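Local coordinates for triosephosphate isomerase (Trichomonas vaginalis, PDB 4O4V), which probably catalyses the interconversion of D-glyceraldehyde 3-phosphate and dihydroxyacetone phosphate in glycolysis and gluconeogenesis, and forms a homodimer of TIM barrels, at residues V36-A41 against N243-N248; I45-L50 against W58-E63; E96-L101 against I122-G127; A144-M149 against D191-K196. All coordinates share one frame; numbering follows the deposited sequence.

Interaction 1 of 4, residues V36-A41 against N243-N248; sequences VEVVVA and NIVNSN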
loop_
_atom_site.group_PDB
_atom_site.type_symbol
_atom_site.label_atom_id
_atom_site.label_comp_id
_atom_site.label_asym_id
_atom_site.label_seq_id
_atom_site.Cartn_x
_atom_site.Cartn_y
_atom_site.Cartn_z
ATOM N N VAL A 36 5.351 3.388 -29.909
ATOM C CA VAL A 36 5.323 3.857 -28.529
ATOM C C VAL A 36 5.144 2.677 -27.609
ATOM O O VAL A 36 4.429 1.698 -27.929
ATOM C CB VAL A 36 4.210 4.912 -28.350
ATOM C CG1 VAL A 36 2.823 4.398 -28.805
ATOM C CG2 VAL A 36 4.152 5.450 -26.933
ATOM N N GLU A 37 5.820 2.723 -26.480
ATOM C CA GLU A 37 5.710 1.736 -25.411
ATOM C C GLU A 37 4.774 2.284 -24.358
ATOM O O GLU A 37 5.059 3.348 -23.789
ATOM C CB GLU A 37 7.103 1.450 -24.836
ATOM C CG GLU A 37 7.148 0.442 -23.696
ATOM C CD GLU A 37 8.546 0.054 -23.280
ATOM O OE1 GLU A 37 9.515 0.604 -23.823
ATOM O OE2 GLU A 37 8.666 -0.826 -22.400
ATOM N N VAL A 38 3.664 1.613 -24.111
ATOM C CA VAL A 38 2.634 2.110 -23.205
ATOM C C VAL A 38 2.508 1.221 -22.002
ATOM O O VAL A 38 2.402 -0.021 -22.127
ATOM C CB VAL A 38 1.268 2.227 -23.920
ATOM C CG1 VAL A 38 0.221 2.853 -22.994
ATOM C CG2 VAL A 38 1.393 3.015 -25.229
ATOM N N VAL A 39 2.500 1.839 -20.833
ATOM C CA VAL A 39 2.373 1.143 -19.564
ATOM C C VAL A 39 1.240 1.831 -18.799
ATOM O O VAL A 39 1.125 3.064 -18.846
ATOM C CB VAL A 39 3.714 1.204 -18.842
ATOM C CG1 VAL A 39 3.646 0.687 -17.421
ATOM C CG2 VAL A 39 4.778 0.427 -19.596
ATOM N N VAL A 40 0.419 1.066 -18.093
ATOM C CA VAL A 40 -0.706 1.586 -17.321
ATOM C C VAL A 40 -0.543 1.135 -15.884
ATOM O O VAL A 40 -0.497 -0.076 -15.620
ATOM C CB VAL A 40 -2.038 1.096 -17.870
ATOM C CG1 VAL A 40 -3.182 1.671 -17.040
ATOM C CG2 VAL A 40 -2.186 1.490 -19.366
ATOM N N ALA A 41 -0.449 2.105 -14.970
ATOM C CA ALA A 41 -0.268 1.844 -13.534
ATOM C C ALA A 41 -1.570 2.084 -12.789
ATOM O O ALA A 41 -2.228 3.119 -12.994
ATOM C CB ALA A 41 0.823 2.724 -12.966
ATOM N N ASN A 243 -4.593 10.627 -27.082
ATOM C CA ASN A 243 -3.898 11.725 -27.726
ATOM C C ASN A 243 -2.470 11.809 -27.258
ATOM O O ASN A 243 -1.556 12.054 -28.040
ATOM C CB ASN A 243 -4.585 13.058 -27.436
ATOM C CG ASN A 243 -5.965 13.113 -27.962
ATOM O OD1 ASN A 243 -6.892 12.556 -27.372
ATOM N ND2 ASN A 243 -6.139 13.794 -29.082
ATOM N N ILE A 244 -2.251 11.621 -25.969
ATOM C CA ILE A 244 -0.917 11.688 -25.399
ATOM C C ILE A 244 -0.055 10.518 -25.891
ATOM O O ILE A 244 1.092 10.714 -26.259
ATOM C CB ILE A 244 -0.975 11.784 -23.871
ATOM C CG1 ILE A 244 -1.750 13.026 -23.433
ATOM C CG2 ILE A 244 0.391 11.782 -23.299
ATOM C CD1 ILE A 244 -2.186 13.029 -21.971
ATOM N N VAL A 245 -0.598 9.303 -25.871
ATOM C CA VAL A 245 0.108 8.156 -26.441
ATOM C C VAL A 245 0.551 8.447 -27.877
ATOM O O VAL A 245 1.698 8.162 -28.287
ATOM C CB VAL A 245 -0.791 6.912 -26.387
ATOM C CG1 VAL A 245 -0.246 5.794 -27.262
ATOM C CG2 VAL A 245 -0.960 6.483 -24.928
ATOM N N ASN A 246 -0.340 9.052 -28.638
ATOM C CA ASN A 246 -0.121 9.300 -30.054
ATOM C C ASN A 246 0.758 10.504 -30.358
ATOM O O ASN A 246 1.139 10.727 -31.512
ATOM C CB ASN A 246 -1.467 9.387 -30.781
ATOM C CG ASN A 246 -2.122 8.021 -30.926
ATOM O OD1 ASN A 246 -1.455 7.015 -30.741
ATOM N ND2 ASN A 246 -3.404 7.986 -31.231
ATOM N N SER A 247 1.150 11.251 -29.325
ATOM C CA SER A 247 2.071 12.370 -29.505
ATOM C C SER A 247 3.463 11.900 -29.912
ATOM O O SER A 247 4.289 12.710 -30.313
ATOM C CB SER A 247 2.125 13.228 -28.241
ATOM O OG SER A 247 2.803 12.588 -27.187
ATOM N N ASN A 248 3.739 10.598 -29.803
ATOM C CA ASN A 248 5.042 10.041 -30.173
ATOM C C ASN A 248 5.428 10.394 -31.600
ATOM O O ASN A 248 6.619 10.488 -31.921
ATOM C CB ASN A 248 5.078 8.518 -30.007
ATOM C CG ASN A 248 4.306 7.771 -31.098
ATOM O OD1 ASN A 248 4.834 7.532 -32.191
ATOM N ND2 ASN A 248 3.067 7.401 -30.815
#
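Val36 and Val38 pack against Val245 mainly through their methyl groups. One branch of Val245 serves both partners: its CG1 lies 3.7 Å from Val36 CG1 and 3.8 Å from Val38 CG2. In each pair the side chains cross at about a right angle. Val245 CG1 reaches the two valines because it stands anti to the backbone N (chi1 166°). A second, mixed contact brings the amide of Asn248 against Val36, with ND2 3.6 Å from CG1 and 3.7 Å from CB. This is van der Waals packing, and no hydrogen bond crosses between the segments. The pieces belong to a TIM barrel: 36-41 carries strand 37-41 of the parallel sheet, and 243-248 carries the last part of helix 240-246, on the outside of the barrel, and a 3-10 segment after it. Val6, on the neighbouring strand 5-9, touches both Val36 and Val245. The polar contacts tie the helix end to itself and to the loop before the strand. Asn248 ND2 donates to Val245 O (3.0 Å) almost straight, at 172°, with the acceptor in the amide plane; it also bonds Glu33 O, while OD1 accepts from Asn35 N. Ile244 O takes two donors, Ser247 N at 3.1 Å and Ser247 OG at 2.7 Å, the hydroxyl lying on a lone pair in the carbonyl plane.

Interaction 2 of 4, residues I45-L50 against W58-E63; sequences IFLPTL and WKVSAE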
loop_
_atom_site.group_PDB
_atom_site.type_symbol
_atom_site.label_atom_id
_atom_site.label_comp_id
_atom_site.label_asym_id
_atom_site.label_seq_id
_atom_site.Cartn_x
_atom_site.Cartn_y
_atom_site.Cartn_z
ATOM N N ILE A 45 -5.222 -3.278 -5.813
ATOM C CA ILE A 45 -6.398 -4.131 -5.788
ATOM C C ILE A 45 -7.044 -4.265 -7.170
ATOM O O ILE A 45 -7.822 -5.209 -7.397
ATOM C CB ILE A 45 -7.381 -3.607 -4.722
ATOM C CG1 ILE A 45 -8.404 -4.686 -4.347
ATOM C CG2 ILE A 45 -8.049 -2.309 -5.142
ATOM C CD1 ILE A 45 -9.338 -4.281 -3.193
ATOM N N PHE A 46 -6.722 -3.363 -8.086
ATOM C CA PHE A 46 -7.188 -3.450 -9.467
ATOM C C PHE A 46 -6.174 -4.096 -10.410
ATOM O O PHE A 46 -6.494 -4.351 -11.575
ATOM C CB PHE A 46 -7.536 -2.062 -10.027
ATOM C CG PHE A 46 -8.659 -1.347 -9.316
ATOM C CD1 PHE A 46 -9.722 -2.017 -8.725
ATOM C CD2 PHE A 46 -8.653 0.035 -9.243
ATOM C CE1 PHE A 46 -10.744 -1.297 -8.060
ATOM C CE2 PHE A 46 -9.671 0.744 -8.584
ATOM C CZ PHE A 46 -10.720 0.072 -8.018
ATOM N N LEU A 47 -4.971 -4.392 -9.949
ATOM C CA LEU A 47 -3.965 -4.954 -10.841
ATOM C C LEU A 47 -4.382 -6.295 -11.451
ATOM O O LEU A 47 -4.127 -6.511 -12.628
ATOM C CB LEU A 47 -2.608 -5.072 -10.151
ATOM C CG LEU A 47 -1.900 -3.734 -9.833
ATOM C CD1 LEU A 47 -0.629 -3.989 -9.072
ATOM C CD2 LEU A 47 -1.585 -2.929 -11.063
ATOM N N PRO A 48 -5.012 -7.204 -10.680
ATOM C CA PRO A 48 -5.429 -8.451 -11.332
ATOM C C PRO A 48 -6.383 -8.245 -12.505
ATOM O O PRO A 48 -6.239 -8.874 -13.540
ATOM C CB PRO A 48 -6.026 -9.269 -10.188
ATOM C CG PRO A 48 -5.305 -8.755 -8.969
ATOM C CD PRO A 48 -5.210 -7.265 -9.219
ATOM N N THR A 49 -7.400 -7.417 -12.294
ATOM C CA THR A 49 -8.374 -7.037 -13.324
ATOM C C THR A 49 -7.639 -6.539 -14.545
ATOM O O THR A 49 -7.894 -6.956 -15.679
ATOM C CB THR A 49 -9.295 -5.891 -12.837
ATOM O OG1 THR A 49 -10.102 -6.354 -11.763
ATOM C CG2 THR A 49 -10.223 -5.425 -13.926
ATOM N N LEU A 50 -6.734 -5.609 -14.293
ATOM C CA LEU A 50 -6.053 -4.904 -15.357
ATOM C C LEU A 50 -5.161 -5.858 -16.167
ATOM O O LEU A 50 -5.141 -5.831 -17.387
ATOM C CB LEU A 50 -5.268 -3.712 -14.775
ATOM C CG LEU A 50 -4.547 -2.757 -15.725
ATOM C CD1 LEU A 50 -5.488 -2.091 -16.678
ATOM C CD2 LEU A 50 -3.784 -1.730 -14.965
ATOM N N TRP A 58 0.112 -3.554 -24.548
ATOM C CA TRP A 58 0.519 -2.643 -23.483
ATOM C C TRP A 58 0.872 -3.470 -22.266
ATOM O O TRP A 58 0.572 -4.675 -22.201
ATOM C CB TRP A 58 -0.616 -1.697 -23.171
ATOM C CG TRP A 58 -0.998 -0.742 -24.258
ATOM C CD1 TRP A 58 -0.506 -0.677 -25.536
ATOM C CD2 TRP A 58 -1.925 0.337 -24.141
ATOM N NE1 TRP A 58 -1.101 0.367 -26.214
ATOM C CE2 TRP A 58 -1.977 1.015 -25.374
ATOM C CE3 TRP A 58 -2.721 0.786 -23.095
ATOM C CZ2 TRP A 58 -2.810 2.108 -25.579
ATOM C CZ3 TRP A 58 -3.538 1.866 -23.291
ATOM C CH2 TRP A 58 -3.586 2.521 -24.512
ATOM N N LYS A 59 1.504 -2.860 -21.285
ATOM C CA LYS A 59 1.873 -3.554 -20.050
ATOM C C LYS A 59 1.313 -2.858 -18.830
ATOM O O LYS A 59 1.108 -1.641 -18.816
ATOM C CB LYS A 59 3.395 -3.663 -19.941
ATOM C CG LYS A 59 4.030 -4.582 -20.969
ATOM C CD LYS A 59 3.682 -6.011 -20.757
ATOM C CE LYS A 59 4.471 -6.892 -21.740
ATOM N NZ LYS A 59 4.149 -8.328 -21.592
ATOM N N VAL A 60 1.075 -3.640 -17.795
ATOM C CA VAL A 60 0.570 -3.170 -16.513
ATOM C C VAL A 60 1.725 -2.838 -15.578
ATOM O O VAL A 60 2.779 -3.491 -15.591
ATOM C CB VAL A 60 -0.339 -4.272 -15.931
ATOM C CG1 VAL A 60 -0.873 -3.896 -14.568
ATOM C CG2 VAL A 60 -1.516 -4.527 -16.842
ATOM N N SER A 61 1.516 -1.848 -14.715
ATOM C CA SER A 61 2.472 -1.458 -13.696
ATOM C C SER A 61 1.824 -1.277 -12.343
ATOM O O SER A 61 0.702 -0.788 -12.221
ATOM C CB SER A 61 3.095 -0.107 -14.089
ATOM O OG SER A 61 4.092 0.334 -13.190
ATOM N N ALA A 62 2.559 -1.667 -11.302
ATOM C CA ALA A 62 2.227 -1.210 -9.962
ATOM C C ALA A 62 2.604 0.237 -9.752
ATOM O O ALA A 62 3.372 0.828 -10.530
ATOM C CB ALA A 62 2.931 -2.080 -8.928
ATOM N N GLU A 63 2.094 0.837 -8.690
ATOM C CA GLU A 63 2.353 2.233 -8.346
ATOM C C GLU A 63 3.402 2.396 -7.243
ATOM O O GLU A 63 3.804 3.516 -6.916
ATOM C CB GLU A 63 1.073 2.960 -7.932
ATOM C CG GLU A 63 0.089 3.165 -9.103
ATOM C CD GLU A 63 -1.168 3.907 -8.701
ATOM O OE1 GLU A 63 -1.186 4.589 -7.668
ATOM O OE2 GLU A 63 -2.187 3.798 -9.468
#
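Leu47 and Leu50 meet Val60 without help from any ring, and the rings of Phe46 and Trp58 lie to the side of this contact. Phe46 carries Ile45 CG2 on one face, 3.9 Å above the plane and displaced toward the rim, and packs on Met81 of the second subunit. Trp58 makes a cation-pi contact with Arg55 and rests on Val38 and Val40. The contact itself is aliphatic, and Val60 takes up its centre with both methyls. Val60 CG1 is 3.7 Å from Leu47 CD2 and equally 3.7 Å from Leu50 CD2, so the two leucines, one helical turn apart, converge on one methyl. Val60 CG2 turns to Leu50 CG at 3.7 Å; these two side chains run past each other in opposite directions, Leu50 with CG anti to the backbone N (chi1 -176°). Leu50 has two modelled conformers; the distances hold for one. Leu47 forks over the strand backbone: CD2 presses to 3.3 Å from Ser61 O, a close carbon-to-carbonyl approach, while CD1 lies 4.0 Å from Ala62 CB. The CB of Ser61 points away from the helix, and its OG donates to Ala62 O at 2.8 Å. Helix 47-53 thus lies against the strand that follows it in the beta-alpha-beta crossover 37-41, 47-53, 59-62 of the TIM barrel. Helix 17-28 touches Leu50 through Ile24, strand 89-92 meets Ala62 through Thr90, and Ile45 of the second subunit packs on Leu47.

Interaction 3 of 4, residues E96-L101 against I122-G127; sequences ERRDIL and IIYCCG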
loop_
_atom_site.group_PDB
_atom_site.type_symbol
_atom_site.label_atom_id
_atom_site.label_comp_id
_atom_site.label_asym_id
_atom_site.label_seq_id
_atom_site.Cartn_x
_atom_site.Cartn_y
_atom_site.Cartn_z
ATOM N N GLU A 96 4.173 12.087 -4.644
ATOM C CA GLU A 96 3.163 11.905 -3.614
ATOM C C GLU A 96 3.644 10.974 -2.516
ATOM O O GLU A 96 3.299 11.169 -1.343
ATOM C CB GLU A 96 1.861 11.438 -4.289
ATOM C CG GLU A 96 1.251 12.535 -5.162
ATOM C CD GLU A 96 0.398 12.063 -6.298
ATOM O OE1 GLU A 96 0.048 10.868 -6.403
ATOM O OE2 GLU A 96 0.042 12.941 -7.141
ATOM N N ARG A 97 4.405 9.955 -2.873
ATOM C CA ARG A 97 4.960 9.058 -1.879
ATOM C C ARG A 97 6.137 9.657 -1.110
ATOM O O ARG A 97 6.276 9.427 0.094
ATOM C CB ARG A 97 5.313 7.707 -2.469
ATOM C CG ARG A 97 4.110 7.035 -3.109
ATOM C CD ARG A 97 4.204 5.523 -3.128
ATOM N NE ARG A 97 4.241 4.936 -1.788
ATOM C CZ ARG A 97 3.179 4.751 -1.013
ATOM N NH1 ARG A 97 1.971 5.051 -1.444
ATOM N NH2 ARG A 97 3.337 4.234 0.200
ATOM N N ARG A 98 6.966 10.445 -1.779
ATOM C CA ARG A 98 8.065 11.136 -1.107
ATOM C C ARG A 98 7.496 12.137 -0.124
ATOM O O ARG A 98 8.025 12.315 0.977
ATOM C CB ARG A 98 8.963 11.836 -2.129
ATOM C CG ARG A 98 9.752 10.889 -3.004
ATOM C CD ARG A 98 10.598 11.678 -3.999
ATOM N NE ARG A 98 11.425 10.910 -4.920
ATOM C CZ ARG A 98 12.726 10.707 -4.798
ATOM N NH1 ARG A 98 13.374 11.041 -3.689
ATOM N NH2 ARG A 98 13.383 10.156 -5.797
ATOM N N ASP A 99 6.453 12.845 -0.518
ATOM C CA ASP A 99 6.053 14.023 0.209
ATOM C C ASP A 99 4.947 13.756 1.202
ATOM O O ASP A 99 4.978 14.405 2.263
ATOM C CB ASP A 99 5.694 15.161 -0.791
ATOM C CG ASP A 99 6.905 15.623 -1.678
ATOM O OD1 ASP A 99 8.087 15.253 -1.430
ATOM O OD2 ASP A 99 6.676 16.396 -2.643
ATOM N N ILE A 100 3.957 12.902 0.895
ATOM C CA ILE A 100 2.850 12.574 1.793
ATOM C C ILE A 100 3.170 11.349 2.647
ATOM O O ILE A 100 2.952 11.340 3.874
ATOM C CB ILE A 100 1.520 12.316 1.012
ATOM C CG1 ILE A 100 1.154 13.538 0.163
ATOM C CG2 ILE A 100 0.410 11.952 1.985
ATOM C CD1 ILE A 100 -0.038 13.331 -0.773
ATOM N N LEU A 101 3.704 10.301 2.014
ATOM C CA LEU A 101 4.084 9.091 2.736
ATOM C C LEU A 101 5.551 9.119 3.243
ATOM O O LEU A 101 6.030 8.156 3.844
ATOM C CB LEU A 101 3.744 7.827 1.928
ATOM C CG LEU A 101 2.257 7.432 1.733
ATOM C CD1 LEU A 101 1.455 7.505 3.058
ATOM C CD2 LEU A 101 1.567 8.246 0.661
ATOM N N ILE A 122 11.445 -0.452 -13.771
ATOM C CA ILE A 122 11.047 0.625 -12.904
ATOM C C ILE A 122 10.897 1.942 -13.624
ATOM O O ILE A 122 11.669 2.245 -14.560
ATOM C CB ILE A 122 12.004 0.803 -11.691
ATOM C CG1 ILE A 122 13.398 1.291 -12.076
ATOM C CG2 ILE A 122 12.090 -0.495 -10.887
ATOM C CD1 ILE A 122 14.335 1.576 -10.889
ATOM N N ILE A 123 9.942 2.743 -13.167
ATOM C CA ILE A 123 9.810 4.139 -13.539
ATOM C C ILE A 123 10.159 4.920 -12.285
ATOM O O ILE A 123 9.354 4.992 -11.332
ATOM C CB ILE A 123 8.408 4.497 -14.028
ATOM C CG1 ILE A 123 7.984 3.649 -15.230
ATOM C CG2 ILE A 123 8.315 5.991 -14.346
ATOM C CD1 ILE A 123 6.495 3.672 -15.491
ATOM N N TYR A 124 11.371 5.450 -12.234
ATOM C CA TYR A 124 11.915 6.088 -11.024
ATOM C C TYR A 124 11.723 7.598 -11.130
ATOM O O TYR A 124 12.205 8.210 -12.103
ATOM C CB TYR A 124 13.392 5.738 -10.865
ATOM C CG TYR A 124 13.953 6.059 -9.503
ATOM C CD1 TYR A 124 14.452 7.301 -9.212
ATOM C CD2 TYR A 124 13.962 5.099 -8.500
ATOM C CE1 TYR A 124 15.001 7.580 -7.935
ATOM C CE2 TYR A 124 14.499 5.365 -7.265
ATOM C CZ TYR A 124 15.003 6.595 -6.984
ATOM O OH TYR A 124 15.551 6.789 -5.729
ATOM N N CYS A 125 11.029 8.203 -10.183
ATOM C CA CYS A 125 10.658 9.606 -10.252
ATOM C C CYS A 125 11.546 10.483 -9.405
ATOM O O CYS A 125 11.989 10.088 -8.335
ATOM C CB CYS A 125 9.204 9.751 -9.762
ATOM S SG CYS A 125 7.971 8.803 -10.668
ATOM N N CYS A 126 11.776 11.703 -9.899
ATOM C CA CYS A 126 12.551 12.717 -9.201
ATOM C C CYS A 126 11.953 14.079 -9.523
ATOM O O CYS A 126 11.007 14.171 -10.339
ATOM C CB CYS A 126 13.990 12.657 -9.704
ATOM S SG CYS A 126 14.241 13.126 -11.441
ATOM N N GLY A 127 12.435 15.130 -8.857
ATOM C CA GLY A 127 11.997 16.489 -9.155
ATOM C C GLY A 127 12.094 17.391 -7.948
ATOM O O GLY A 127 11.955 16.946 -6.811
HETATM O O HOH W 1 16.410 9.345 -5.406
#
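The short helix turn holding Arg98 approaches the end of strand 121-126 at some distance, the nearest alpha carbons being those of Arg98 and Cys126 at 9.4 Å, so a long side chain has to span the gap. In this TIM barrel the helix 95-99 follows strand 89-92, and strand 121-126 is the next strand of the parallel sheet. Arg98 reaches over with its chain fully extended from CG to NE. Its NH2 donates to Cys125 O at 2.9 Å with an N-H...O angle of 159°; the oxygen lies at the edge of the guanidinium, and the donor sits in the carbonyl plane. Two more links fix the rotation of the group: NE bonds Gly93 O, and NH1 forms a salt bridge with Asp105. All three guanidinium nitrogens thus have protein acceptors; the carboxylate of Asp105 probably offsets part of the charge. Tyr124 crosses Arg98 at about a right angle, with ring and guanidinium planes 90° apart, and brings CE1 to 3.7 Å from NH2. Leu108 of helix 105-117 touches both side chains. On the second-subunit side of the helix, Arg97 pairs with Glu76 of that neighbouring chain. One water lies in the plane of both flat groups at their edges, accepting from Arg98 NH2 at 3.2 Å and from Tyr124 OH at 2.7 Å.

Interaction 4 of 4, residues A144-M149 against D191-K196; sequences AQIEKM and DILAAK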
loop_
_atom_site.group_PDB
_atom_site.type_symbol
_atom_site.label_atom_id
_atom_site.label_comp_id
_atom_site.label_asym_id
_atom_site.label_seq_id
_atom_site.Cartn_x
_atom_site.Cartn_y
_atom_site.Cartn_z
ATOM N N ALA A 144 21.347 15.304 -6.881
ATOM C CA ALA A 144 21.497 14.542 -5.657
ATOM C C ALA A 144 20.561 13.340 -5.661
ATOM O O ALA A 144 20.938 12.260 -5.216
ATOM C CB ALA A 144 21.237 15.429 -4.434
ATOM N N GLN A 145 19.328 13.526 -6.143
ATOM C CA GLN A 145 18.379 12.419 -6.197
ATOM C C GLN A 145 18.857 11.327 -7.153
ATOM O O GLN A 145 18.777 10.126 -6.845
ATOM C CB GLN A 145 17.006 12.911 -6.631
ATOM C CG GLN A 145 16.332 13.840 -5.631
ATOM C CD GLN A 145 14.930 14.183 -6.052
ATOM O OE1 GLN A 145 14.705 14.625 -7.191
ATOM N NE2 GLN A 145 13.973 13.956 -5.171
ATOM N N ILE A 146 19.289 11.730 -8.337
ATOM C CA ILE A 146 19.758 10.758 -9.343
ATOM C C ILE A 146 21.038 10.076 -8.871
ATOM O O ILE A 146 21.216 8.876 -9.090
ATOM C CB ILE A 146 19.927 11.421 -10.708
ATOM C CG1 ILE A 146 18.585 11.956 -11.239
ATOM C CG2 ILE A 146 20.607 10.446 -11.717
ATOM C CD1 ILE A 146 17.570 10.916 -11.593
ATOM N N GLU A 147 21.913 10.801 -8.193
ATOM C CA GLU A 147 23.128 10.207 -7.659
ATOM C C GLU A 147 22.861 9.203 -6.541
ATOM O O GLU A 147 23.677 8.303 -6.332
ATOM C CB GLU A 147 24.104 11.301 -7.208
ATOM C CG GLU A 147 24.684 12.128 -8.356
ATOM C CD GLU A 147 25.599 13.242 -7.886
ATOM O OE1 GLU A 147 26.743 12.936 -7.488
ATOM O OE2 GLU A 147 25.200 14.424 -7.934
ATOM N N LYS A 148 21.750 9.328 -5.823
ATOM C CA LYS A 148 21.351 8.281 -4.878
ATOM C C LYS A 148 20.773 7.057 -5.585
ATOM O O LYS A 148 20.937 5.926 -5.117
ATOM C CB LYS A 148 20.329 8.826 -3.869
ATOM N N MET A 149 20.119 7.270 -6.715
ATOM C CA MET A 149 19.558 6.167 -7.494
ATOM C C MET A 149 20.632 5.332 -8.202
ATOM O O MET A 149 20.566 4.105 -8.242
ATOM C CB MET A 149 18.572 6.726 -8.542
ATOM C CG MET A 149 17.785 5.669 -9.324
ATOM S SD MET A 149 17.203 6.164 -10.990
ATOM C CE MET A 149 18.748 6.196 -11.855
ATOM N N ASP A 191 22.415 14.538 -18.956
ATOM C CA ASP A 191 23.819 14.901 -18.776
ATOM C C ASP A 191 24.406 14.366 -17.475
ATOM O O ASP A 191 25.593 14.011 -17.429
ATOM C CB ASP A 191 23.993 16.404 -18.879
ATOM C CG ASP A 191 23.860 16.912 -20.303
ATOM O OD1 ASP A 191 23.942 16.107 -21.268
ATOM O OD2 ASP A 191 23.688 18.146 -20.440
ATOM N N ILE A 192 23.615 14.290 -16.419
ATOM C CA ILE A 192 24.082 13.652 -15.192
ATOM C C ILE A 192 24.405 12.173 -15.470
ATOM O O ILE A 192 25.448 11.655 -15.062
ATOM C CB ILE A 192 23.031 13.770 -14.081
ATOM C CG1 ILE A 192 22.874 15.224 -13.617
ATOM C CG2 ILE A 192 23.389 12.861 -12.905
ATOM C CD1 ILE A 192 21.538 15.528 -12.970
ATOM N N LEU A 193 23.483 11.473 -16.123
ATOM C CA LEU A 193 23.751 10.093 -16.496
ATOM C C LEU A 193 25.028 9.994 -17.312
ATOM O O LEU A 193 25.880 9.138 -17.054
ATOM C CB LEU A 193 22.601 9.479 -17.296
ATOM C CG LEU A 193 21.278 9.328 -16.553
ATOM C CD1 LEU A 193 20.247 8.761 -17.514
ATOM C CD2 LEU A 193 21.423 8.419 -15.331
ATOM N N ALA A 194 25.198 10.857 -18.305
ATOM C CA ALA A 194 26.369 10.762 -19.156
ATOM C C ALA A 194 27.645 10.928 -18.349
ATOM O O ALA A 194 28.613 10.182 -18.547
ATOM C CB ALA A 194 26.310 11.779 -20.278
ATOM N N ALA A 195 27.642 11.850 -17.403
ATOM C CA ALA A 195 28.832 12.172 -16.608
ATOM C C ALA A 195 29.126 11.087 -15.583
ATOM O O ALA A 195 30.309 10.836 -15.272
ATOM C CB ALA A 195 28.656 13.498 -15.920
ATOM N N LYS A 196 28.106 10.431 -15.053
ATOM C CA LYS A 196 28.291 9.490 -13.946
ATOM C C LYS A 196 28.365 8.029 -14.404
ATOM O O LYS A 196 29.161 7.247 -13.841
ATOM C CB LYS A 196 27.205 9.694 -12.882
#
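Ile146 and Ile192 join helices 138-149 and 179-197, two consecutive outer helices of the TIM barrel, which follow strands 121-126 and 161-165 respectively. No hydrogen bond links the segments, and the packing can be read along Ile146. Its CB points toward the second helix; Ile146 CB lies 4.3 Å from Ile192 CG2. From there the side chain forks. The short branch, CG2, is anti to the backbone N and does the touching: Ile146 CG2 lies 3.9 Å from Ile192 CG2 and 4.2 Å from Leu193 CD2, fitting against two successive residues of helix 179-197. Ile192 holds its own CG2 in the same relation to its backbone, and the two isoleucines meet methyl to methyl. The other branch of Ile146 heads for the sheet instead. CG1 lies beside the backbone N (chi1 -63°) and leads inward to CD1, in the layer where Ile163 of strand 161-165 touches both Ile146 and Leu193. Trp158, in a loop, touches both Leu193 and Met149. At the tip, Ile146 CD1 ends against the SG of Cys126 on strand 121-126.

In the fold
All four interactions belong to one TIM barrel, and three reach its parallel sheet. Along the chain, interactions 2, 3 and 4 follow one another, all within the span closed by interaction 1, which ties the chain's last helix to an early strand. Interactions 1 and 2, with centres about 16 Å apart, share the adjacent strands 37-41 and 59-62, joined at Val40 to Lys59 and Ser61. Interactions 3 and 4, with centres also about 16 Å apart, meet where Gln145 OE1 accepts a hydrogen bond from Gly127 N. Interactions 2 and 4, centres about 29 Å apart, lie on opposite sides of the chain's centre. Only interactions 2 and 3 touch the second subunit, at the homodimer interface.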